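Local coordinates for C-type diheme-containing protein (Kuenenia stuttgartiensis, PDB 6H5L) that probably carries electrons through two covalently bound c-type hemes, as a diheme cytochrome subunit of a large multiheme reductase complex from an anammox bacterium, at residues E2-E6 against D62-Y66; T53-L59 against P108-V112; A127-E133 against Y210-Y214. One frame throughout, in Å; residues are numbered along the deposited sequence.

Contact 1: E2-E6 against D62-Y66; sequences EIPKE and DEDIY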
loop_
_atom_site.group_PDB
_atom_site.type_symbol
_atom_site.label_atom_id
_atom_site.label_comp_id
_atom_site.label_asym_id
_atom_site.label_seq_id
_atom_site.Cartn_x
_atom_site.Cartn_y
_atom_site.Cartn_z
ATOM N N GLU B 2 58.928 12.851 13.752
ATOM C CA GLU B 2 59.391 14.194 14.072
ATOM C C GLU B 2 59.208 15.115 12.872
ATOM O O GLU B 2 59.659 14.810 11.768
ATOM C CB GLU B 2 60.856 14.175 14.505
ATOM C CG GLU B 2 61.050 13.745 15.948
ATOM C CD GLU B 2 60.257 14.604 16.917
ATOM O OE1 GLU B 2 60.175 15.832 16.698
ATOM O OE2 GLU B 2 59.704 14.051 17.892
ATOM N N ILE B 3 58.546 16.242 13.104
ATOM C CA ILE B 3 58.294 17.239 12.071
ATOM C C ILE B 3 59.408 18.280 12.145
ATOM O O ILE B 3 59.597 18.889 13.210
ATOM C CB ILE B 3 56.917 17.896 12.248
ATOM C CG1 ILE B 3 55.828 16.824 12.331
ATOM C CG2 ILE B 3 56.638 18.863 11.108
ATOM C CD1 ILE B 3 54.459 17.365 12.638
ATOM N N PRO B 4 60.152 18.513 11.069
ATOM C CA PRO B 4 61.275 19.453 11.141
ATOM C C PRO B 4 60.804 20.897 11.187
ATOM O O PRO B 4 59.710 21.236 10.727
ATOM C CB PRO B 4 62.053 19.166 9.849
ATOM C CG PRO B 4 60.997 18.708 8.896
ATOM C CD PRO B 4 60.002 17.930 9.722
ATOM N N LYS B 5 61.647 21.748 11.775
ATOM C CA LYS B 5 61.467 23.190 11.668
ATOM C C LYS B 5 62.112 23.750 10.411
ATOM O O LYS B 5 61.618 24.735 9.849
ATOM C CB LYS B 5 62.064 23.889 12.888
ATOM C CG LYS B 5 61.676 23.283 14.234
ATOM C CD LYS B 5 60.193 23.448 14.510
ATOM C CE LYS B 5 59.850 22.987 15.917
ATOM N NZ LYS B 5 58.412 23.183 16.246
ATOM N N GLU B 6 63.194 23.125 9.954
ATOM C CA GLU B 6 63.916 23.577 8.777
ATOM C C GLU B 6 63.173 23.202 7.502
ATOM O O GLU B 6 62.462 22.195 7.439
ATOM C CB GLU B 6 65.327 22.983 8.755
ATOM C CG GLU B 6 65.411 21.494 9.078
ATOM C CD GLU B 6 65.601 21.221 10.562
ATOM O OE1 GLU B 6 64.713 20.594 11.178
ATOM O OE2 GLU B 6 66.640 21.643 11.112
ATOM N N ASP B 62 52.562 22.374 14.661
ATOM C CA ASP B 62 53.065 21.570 13.552
ATOM C C ASP B 62 52.320 20.247 13.448
ATOM O O ASP B 62 52.164 19.704 12.346
ATOM C CB ASP B 62 54.567 21.330 13.707
ATOM C CG ASP B 62 55.371 22.614 13.657
ATOM O OD1 ASP B 62 54.755 23.700 13.684
ATOM O OD2 ASP B 62 56.616 22.536 13.587
ATOM N N GLU B 63 51.842 19.724 14.580
ATOM C CA GLU B 63 51.072 18.486 14.566
ATOM C C GLU B 63 49.669 18.705 14.014
ATOM O O GLU B 63 49.118 17.814 13.359
ATOM C CB GLU B 63 51.002 17.900 15.977
ATOM C CG GLU B 63 52.363 17.581 16.601
ATOM C CD GLU B 63 53.089 18.816 17.099
ATOM O OE1 GLU B 63 52.414 19.824 17.394
ATOM O OE2 GLU B 63 54.333 18.783 17.179
ATOM N N ASP B 64 49.080 19.880 14.260
ATOM C CA ASP B 64 47.769 20.186 13.696
ATOM C C ASP B 64 47.808 20.158 12.177
ATOM O O ASP B 64 46.906 19.610 11.533
ATOM C CB ASP B 64 47.289 21.553 14.186
ATOM C CG ASP B 64 46.909 21.545 15.653
ATOM O OD1 ASP B 64 46.807 20.447 16.236
ATOM O OD2 ASP B 64 46.716 22.640 16.224
ATOM N N ILE B 65 48.843 20.756 11.584
ATOM C CA ILE B 65 48.954 20.789 10.129
ATOM C C ILE B 65 49.184 19.386 9.580
ATOM O O ILE B 65 48.543 18.969 8.608
ATOM C CB ILE B 65 50.071 21.756 9.698
ATOM C CG1 ILE B 65 49.803 23.158 10.250
ATOM C CG2 ILE B 65 50.193 21.793 8.183
ATOM C CD1 ILE B 65 50.941 24.133 10.015
ATOM N N TYR B 66 50.101 18.635 10.196
ATOM C CA TYR B 66 50.358 17.266 9.760
ATOM C C TYR B 66 49.104 16.406 9.843
ATOM O O TYR B 66 48.906 15.516 9.011
ATOM C CB TYR B 66 51.478 16.652 10.601
ATOM C CG TYR B 66 51.867 15.251 10.186
ATOM C CD1 TYR B 66 52.852 15.037 9.229
ATOM C CD2 TYR B 66 51.247 14.141 10.747
ATOM C CE1 TYR B 66 53.206 13.759 8.844
ATOM C CE2 TYR B 66 51.592 12.861 10.366
ATOM C CZ TYR B 66 52.572 12.675 9.415
ATOM O OH TYR B 66 52.914 11.401 9.037
#
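Ile3 and Lys5 reach from the extended N-terminal arm to the first turn of helix 62-71, and Asp62 receives both. The two side chains arrive differently. Ile3 points toward the helix with its longer branch leading: CG1 stands opposite the carbonyl carbon (chi1 -53°) and the chain runs on extended, which carries CD1 into the angle between the backbone of Asp62 and the side chain of Tyr66. There CD1 lies 3.3 Å from Asp62 O and 3.7 Å from Tyr66 CB, while the shorter branch, CG2, rests beside Asp62 CB at 4.1 Å. The methyl meets the root of the tyrosine, at CB, and lies obliquely to its ring. Asp62 O is itself engaged, accepting the helical bond from Tyr66 N, so the isoleucine packs over a carbonyl already used by the helix.

Lys5 comes across the carboxylate of Asp62 at nearly a right angle. A bend at chi2 (-66°) turns its chain back toward the helix, after which it runs extended to the ammonium. NZ is 3.3 Å from Asp62 OD2 and approaches from well above the carboxylate plane, 58° out of it; the methylene CD also passes OD2, at 3.8 Å. The other oxygen, OD1, is taken by Lys97 in a second salt bridge, and Val93 of the same helix 93-97 touches both Ile3 and Asp62.

Two lysines thus share one buried carboxylate, one on each oxygen, which would probably keep Asp62 ionised. The exposed Lys5 supplies a bond that is long and out of plane, consistent with an electrostatic tether that supplements the apolar seat of Ile3 in joining the N-terminal arm to the helix of the first cytochrome c domain.

Contact 2: T53-L59 against P108-V112; sequences TTPSGSL and PEPSV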
loop_
_atom_site.group_PDB
_atom_site.type_symbol
_atom_site.label_atom_id
_atom_site.label_comp_id
_atom_site.label_asym_id
_atom_site.label_seq_id
_atom_site.Cartn_x
_atom_site.Cartn_y
_atom_site.Cartn_z
ATOM N N THR B 53 44.277 22.447 17.480
ATOM C CA THR B 53 44.095 22.142 18.891
ATOM C C THR B 53 44.381 23.358 19.763
ATOM O O THR B 53 44.412 23.239 20.993
ATOM C CB THR B 53 44.986 20.967 19.301
ATOM O OG1 THR B 53 46.342 21.247 18.932
ATOM C CG2 THR B 53 44.534 19.695 18.607
ATOM N N THR B 54 44.585 24.520 19.151
ATOM C CA THR B 54 44.916 25.773 19.808
ATOM C C THR B 54 43.704 26.698 19.844
ATOM O O THR B 54 42.782 26.561 19.034
ATOM C CB THR B 54 46.075 26.456 19.071
ATOM O OG1 THR B 54 45.660 26.802 17.747
ATOM C CG2 THR B 54 47.274 25.522 18.992
ATOM N N PRO B 55 43.666 27.648 20.779
ATOM C CA PRO B 55 42.504 28.542 20.886
ATOM C C PRO B 55 42.329 29.421 19.653
ATOM O O PRO B 55 43.157 29.453 18.740
ATOM C CB PRO B 55 42.821 29.384 22.127
ATOM C CG PRO B 55 43.760 28.551 22.922
ATOM C CD PRO B 55 44.596 27.830 21.907
ATOM N N SER B 56 41.216 30.154 19.654
ATOM C CA SER B 56 40.847 31.005 18.526
ATOM C C SER B 56 41.861 32.126 18.330
ATOM O O SER B 56 42.266 32.793 19.287
ATOM C CB SER B 56 39.446 31.584 18.744
ATOM O OG SER B 56 39.110 32.505 17.722
ATOM N N GLY B 57 42.267 32.333 17.076
ATOM C CA GLY B 57 43.245 33.339 16.735
ATOM C C GLY B 57 44.678 32.859 16.752
ATOM O O GLY B 57 45.558 33.554 16.225
ATOM N N SER B 58 44.941 31.694 17.333
ATOM C CA SER B 58 46.291 31.172 17.420
ATOM C C SER B 58 46.693 30.479 16.122
ATOM O O SER B 58 45.855 30.074 15.311
ATOM C CB SER B 58 46.417 30.193 18.588
ATOM O OG SER B 58 47.601 29.420 18.485
ATOM N N LEU B 59 48.003 30.357 15.933
ATOM C CA LEU B 59 48.535 29.541 14.861
ATOM C C LEU B 59 48.268 28.069 15.158
ATOM O O LEU B 59 48.013 27.695 16.305
ATOM C CB LEU B 59 50.037 29.778 14.709
ATOM C CG LEU B 59 50.531 31.210 14.506
ATOM C CD1 LEU B 59 52.047 31.247 14.581
ATOM C CD2 LEU B 59 50.045 31.768 13.179
ATOM N N PRO B 108 52.861 29.278 18.402
ATOM C CA PRO B 108 51.508 28.740 18.589
ATOM C C PRO B 108 51.171 28.565 20.063
ATOM O O PRO B 108 51.995 28.111 20.861
ATOM C CB PRO B 108 51.554 27.393 17.854
ATOM C CG PRO B 108 53.006 27.057 17.753
ATOM C CD PRO B 108 53.709 28.370 17.612
ATOM N N GLU B 109 49.943 28.940 20.417
ATOM C CA GLU B 109 49.472 28.841 21.786
ATOM C C GLU B 109 49.416 27.378 22.227
ATOM O O GLU B 109 49.358 26.472 21.394
ATOM C CB GLU B 109 48.099 29.492 21.911
ATOM C CG GLU B 109 48.142 31.012 21.903
ATOM C CD GLU B 109 46.773 31.640 22.051
ATOM O OE1 GLU B 109 46.289 32.254 21.077
ATOM O OE2 GLU B 109 46.178 31.515 23.143
ATOM N N PRO B 110 49.448 27.122 23.539
ATOM C CA PRO B 110 49.435 25.733 24.014
ATOM C C PRO B 110 48.154 25.015 23.614
ATOM O O PRO B 110 47.073 25.607 23.574
ATOM C CB PRO B 110 49.551 25.879 25.537
ATOM C CG PRO B 110 49.081 27.263 25.825
ATOM C CD PRO B 110 49.540 28.077 24.656
ATOM N N SER B 111 48.290 23.726 23.304
ATOM C CA SER B 111 47.136 22.919 22.935
ATOM C C SER B 111 46.145 22.846 24.089
ATOM O O SER B 111 46.529 22.756 25.258
ATOM C CB SER B 111 47.574 21.510 22.531
ATOM O OG SER B 111 48.331 21.530 21.333
ATOM N N VAL B 112 44.855 22.892 23.752
ATOM C CA VAL B 112 43.832 22.764 24.777
ATOM C C VAL B 112 43.771 21.324 25.276
ATOM O O VAL B 112 44.208 20.377 24.609
ATOM C CB VAL B 112 42.464 23.228 24.249
ATOM C CG1 VAL B 112 42.552 24.651 23.721
ATOM C CG2 VAL B 112 41.961 22.282 23.168
#
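Glu109 lies along the loop 53-59 and touches it with nearly every side-chain atom. Its CB sits 3.5 Å from Ser58 OG, and CG follows the same serine, near both OG and CB. Extended beyond CG, the chain carries CD past Ser58 CB and brings the carboxylate between the two ends of the type II turn Pro55-Ser58. There the oxygens part: OE1 comes to 3.2 Å from Ser58 CB, while OE2 faces the proline ring at the other end, 3.8 Å from Pro55 CG. These are contacts with carbon, and the acid packs alongside the turn.

The backbone of Glu109 does the polar work. Its N donates to Ser58 OG at 3.1 Å, and that hydroxyl in turn donates to Leu59 O, in the carbonyl plane and on a lone pair. Thr54 OG1 gives Leu59 O a second bond from above the plane, so one carbonyl ties the two sides of the loop together. The same rotation of Thr54 sets its methyl CG2 3.3 Å from Glu109 O.

Farther along, Val112 N donates to Thr53 O at 2.8 Å, almost straight (170°), and Ser111 OG bonds to Thr53 OG1 at 3.1 Å. The side chains of Val112 and Pro55 slide past each other in opposite directions, meeting at CG1 and CG, and at the far end Leu59 CB packs on Pro108 CB.

No strand forms here: two irregular segments are zipped by a few separate bonds. The 53-59 loop leads into helix 62-71, while 108-112 belongs to the linker leaving helix 102-105 for helix 122-135; Leu59 packs against helix 102-105 through Ala102 and Phe103.

Contact 3: A127-E133 against Y210-Y214; sequences AGKKIYE and YLTHY. With HEC (heme c), chain K.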
loop_
_atom_site.group_PDB
_atom_site.type_symbol
_atom_site.label_atom_id
_atom_site.label_comp_id
_atom_site.label_asym_id
_atom_site.label_seq_id
_atom_site.Cartn_x
_atom_site.Cartn_y
_atom_site.Cartn_z
ATOM N N ALA B 127 19.952 19.137 26.720
ATOM C CA ALA B 127 20.666 20.329 27.165
ATOM C C ALA B 127 21.421 20.980 26.016
ATOM O O ALA B 127 21.589 22.205 26.001
ATOM C CB ALA B 127 21.625 19.979 28.303
ATOM N N GLY B 128 21.876 20.185 25.050
ATOM C CA GLY B 128 22.524 20.714 23.867
ATOM C C GLY B 128 21.528 21.283 22.878
ATOM O O GLY B 128 21.816 22.271 22.195
ATOM N N LYS B 129 20.351 20.657 22.786
ATOM C CA LYS B 129 19.282 21.207 21.958
ATOM C C LYS B 129 18.880 22.595 22.434
ATOM O O LYS B 129 18.616 23.488 21.621
ATOM C CB LYS B 129 18.073 20.272 21.968
ATOM C CG LYS B 129 16.841 20.851 21.287
ATOM C CD LYS B 129 15.679 19.873 21.292
ATOM C CE LYS B 129 14.445 20.487 20.648
ATOM N NZ LYS B 129 13.314 19.521 20.584
ATOM N N LYS B 130 18.835 22.792 23.751
ATOM C CA LYS B 130 18.484 24.096 24.304
ATOM C C LYS B 130 19.535 25.142 23.951
ATOM O O LYS B 130 19.194 26.267 23.568
ATOM C CB LYS B 130 18.326 23.975 25.819
ATOM C CG LYS B 130 17.382 24.978 26.452
ATOM C CD LYS B 130 17.273 24.726 27.947
ATOM C CE LYS B 130 16.463 25.801 28.646
ATOM N NZ LYS B 130 16.590 25.685 30.125
ATOM N N ILE B 131 20.817 24.787 24.068
ATOM C CA ILE B 131 21.891 25.710 23.699
ATOM C C ILE B 131 21.848 26.003 22.204
ATOM O O ILE B 131 21.956 27.157 21.773
ATOM C CB ILE B 131 23.257 25.137 24.115
ATOM C CG1 ILE B 131 23.343 24.998 25.637
ATOM C CG2 ILE B 131 24.395 26.000 23.577
ATOM C CD1 ILE B 131 24.602 24.294 26.107
ATOM N N TYR B 132 21.692 24.953 21.394
ATOM C CA TYR B 132 21.738 25.100 19.942
ATOM C C TYR B 132 20.620 26.002 19.433
ATOM O O TYR B 132 20.810 26.751 18.468
ATOM C CB TYR B 132 21.658 23.718 19.287
ATOM C CG TYR B 132 21.683 23.709 17.773
ATOM C CD1 TYR B 132 20.516 23.881 17.037
ATOM C CD2 TYR B 132 22.867 23.500 17.078
ATOM C CE1 TYR B 132 20.530 23.865 15.655
ATOM C CE2 TYR B 132 22.892 23.480 15.692
ATOM C CZ TYR B 132 21.719 23.664 14.987
ATOM O OH TYR B 132 21.730 23.646 13.611
ATOM N N GLU B 133 19.448 25.946 20.062
ATOM C CA GLU B 133 18.266 26.611 19.522
ATOM C C GLU B 133 17.870 27.878 20.268
ATOM O O GLU B 133 17.254 28.766 19.668
ATOM C CB GLU B 133 17.076 25.644 19.503
ATOM C CG GLU B 133 16.746 25.094 18.122
ATOM C CD GLU B 133 16.528 23.591 18.125
ATOM O OE1 GLU B 133 17.217 22.886 17.356
ATOM O OE2 GLU B 133 15.671 23.113 18.900
ATOM N N TYR B 210 27.582 18.633 26.031
ATOM C CA TYR B 210 26.141 18.625 25.787
ATOM C C TYR B 210 25.841 19.049 24.356
ATOM O O TYR B 210 25.075 18.390 23.643
ATOM C CB TYR B 210 25.419 19.562 26.760
ATOM C CG TYR B 210 25.650 19.321 28.238
ATOM C CD1 TYR B 210 26.107 18.097 28.712
ATOM C CD2 TYR B 210 25.393 20.327 29.163
ATOM C CE1 TYR B 210 26.311 17.889 30.067
ATOM C CE2 TYR B 210 25.593 20.128 30.513
ATOM C CZ TYR B 210 26.051 18.908 30.960
ATOM O OH TYR B 210 26.252 18.706 32.307
ATOM N N LEU B 211 26.440 20.162 23.927
ATOM C CA LEU B 211 26.227 20.659 22.572
ATOM C C LEU B 211 26.733 19.667 21.535
ATOM O O LEU B 211 26.081 19.442 20.510
ATOM C CB LEU B 211 26.920 22.010 22.407
ATOM C CG LEU B 211 26.823 22.722 21.060
ATOM C CD1 LEU B 211 25.384 23.099 20.753
ATOM C CD2 LEU B 211 27.716 23.952 21.064
ATOM N N THR B 212 27.901 19.067 21.782
ATOM C CA THR B 212 28.424 18.058 20.866
ATOM C C THR B 212 27.458 16.889 20.726
ATOM O O THR B 212 27.210 16.410 19.613
ATOM C CB THR B 212 29.790 17.566 21.348
ATOM O OG1 THR B 212 30.743 18.631 21.261
ATOM C CG2 THR B 212 30.264 16.394 20.511
ATOM N N HIS B 213 26.897 16.422 21.845
ATOM C CA HIS B 213 25.984 15.283 21.798
ATOM C C HIS B 213 24.754 15.590 20.954
ATOM O O HIS B 213 24.266 14.722 20.220
ATOM C CB HIS B 213 25.578 14.877 23.216
ATOM C CG HIS B 213 26.708 14.332 24.033
ATOM N ND1 HIS B 213 26.641 14.204 25.404
ATOM C CD2 HIS B 213 27.932 13.879 23.672
ATOM C CE1 HIS B 213 27.776 13.697 25.853
ATOM N NE2 HIS B 213 28.576 13.490 24.822
ATOM N N TYR B 214 24.234 16.816 21.044
ATOM C CA TYR B 214 23.070 17.170 20.238
ATOM C C TYR B 214 23.435 17.315 18.766
ATOM O O TYR B 214 22.637 16.973 17.886
ATOM C CB TYR B 214 22.428 18.458 20.750
ATOM C CG TYR B 214 21.289 18.922 19.872
ATOM C CD1 TYR B 214 20.069 18.258 19.878
ATOM C CD2 TYR B 214 21.439 20.014 19.025
ATOM C CE1 TYR B 214 19.025 18.673 19.070
ATOM C CE2 TYR B 214 20.402 20.435 18.215
ATOM C CZ TYR B 214 19.198 19.763 18.243
ATOM O OH TYR B 214 18.166 20.184 17.436
HETATM FE FE HEC K . 28.763 26.760 12.849
HETATM C CHA HEC K . 31.116 25.126 10.957
HETATM C CHB HEC K . 28.282 23.899 14.693
HETATM C CHC HEC K . 26.680 28.469 14.978
HETATM C CHD HEC K . 28.646 29.353 10.623
HETATM N NA HEC K . 29.598 24.872 12.865
HETATM C C1A HEC K . 30.468 24.376 11.915
HETATM C C2A HEC K . 30.580 22.942 12.111
HETATM C C3A HEC K . 29.794 22.604 13.140
HETATM C C4A HEC K . 29.161 23.811 13.636
HETATM C CMA HEC K . 29.588 21.184 13.714
HETATM C CAA HEC K . 31.449 21.982 11.264
HETATM C CBA HEC K . 32.712 21.595 12.031
HETATM C CGA HEC K . 33.564 20.695 11.173
HETATM O O1A HEC K . 33.224 20.507 9.977
HETATM O O2A HEC K . 34.586 20.167 11.683
HETATM N NB HEC K . 27.614 26.256 14.487
HETATM C C1B HEC K . 27.705 25.059 15.168
HETATM C C2B HEC K . 27.103 25.235 16.474
HETATM C C3B HEC K . 26.655 26.497 16.558
HETATM C C4B HEC K . 26.971 27.163 15.307
HETATM C CMB HEC K . 26.994 24.117 17.536
HETATM C CAB HEC K . 25.925 27.169 17.745
HETATM C CBB HEC K . 26.783 27.202 19.028
HETATM N NC HEC K . 27.799 28.557 12.790
HETATM C C1C HEC K . 27.048 29.109 13.812
HETATM C C2C HEC K . 26.834 30.510 13.505
HETATM C C3C HEC K . 27.260 30.716 12.250
HETATM C C4C HEC K . 27.956 29.516 11.808
HETATM C CMC HEC K . 25.889 31.435 14.310
HETATM C CAC HEC K . 27.166 32.041 11.454
HETATM C CBC HEC K . 28.050 33.127 12.103
HETATM N ND HEC K . 29.725 27.167 11.048
HETATM C C1D HEC K . 29.541 28.343 10.323
HETATM C C2D HEC K . 30.447 28.329 9.196
HETATM C C3D HEC K . 31.221 27.007 9.299
HETATM C C4D HEC K . 30.704 26.353 10.480
HETATM C CMD HEC K . 30.604 29.420 8.116
HETATM C CAD HEC K . 32.320 26.480 8.348
HETATM C CBD HEC K . 31.675 25.812 7.137
HETATM C CGD HEC K . 32.732 25.425 6.136
HETATM O O1D HEC K . 33.942 25.488 6.478
HETATM O O2D HEC K . 32.364 25.054 4.991
#
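Helices 127-133 and 210-214 cross at -90° with their axes only 7.3 Å apart, and Gly128 lies at the crossing, its CA 3.9 Å from Leu211 CA. With no CB on Gly128, its CA can approach Tyr210 O in a C-H...O contact.

Tyr214 is the knob, set among Gly128, Lys129, Tyr132 and Glu133. A chi1 of 175°, which sets CG opposite the backbone N, lays the ring across the opposing helix, and Lys129 CA stands over one face, 3.6 Å from the centroid, in a CH-pi contact. CE2 lies over one face of Tyr132, 3.5 Å from its CG, and the two rings meet obliquely, their planes inclined at 58°. Beyond the ring, OH gives Glu133 OE1 a weak hydrogen bond of 2.9 Å. Were Tyr214 an alanine, a gap would probably open above Lys129 and beside Tyr132, and Glu133 OE1 would be likely to lose this donor.

Near-perpendicular packing of the N- and C-terminal helices is a hallmark of the cytochrome c fold, here in the second heme domain. The crossing also abuts the cofactor: Leu211 CD2 touches the heme methyl CMB at 3.6 Å, and Leu211 CD1 packs on Tyr132 CB at 4.1 Å. Tyr132, whose OH is bonded to Gly143 O, lies close to Cys138, one of the two cysteines that bind the heme covalently, and to His142, an axial ligand of its iron. On the other flank of the crossing, Ala127 CB packs against Tyr210 CD2 at 3.9 Å.

Contacts 1 and 2 are neighbours in the first half of the molecule, their centres about 15 Å apart, and their segments alternate along the chain: 2-6, 53-59, 62-66, then 108-112. They meet directly where Asp64 OD2, on helix 62-71, probably accepts a hydrogen bond from Thr53 N at 2.7 Å. Together they draw the N-terminal arm and the linker after helix 102-105 onto the first cytochrome c region. Contact 3 follows in series within the second, its centre about 35 Å from that of contact 1, on the other side of the chain's centre, and about 24 Å from that of contact 2. The arrangement reflects two heme-binding units in tandem, joined by the linker that contact 2 fastens.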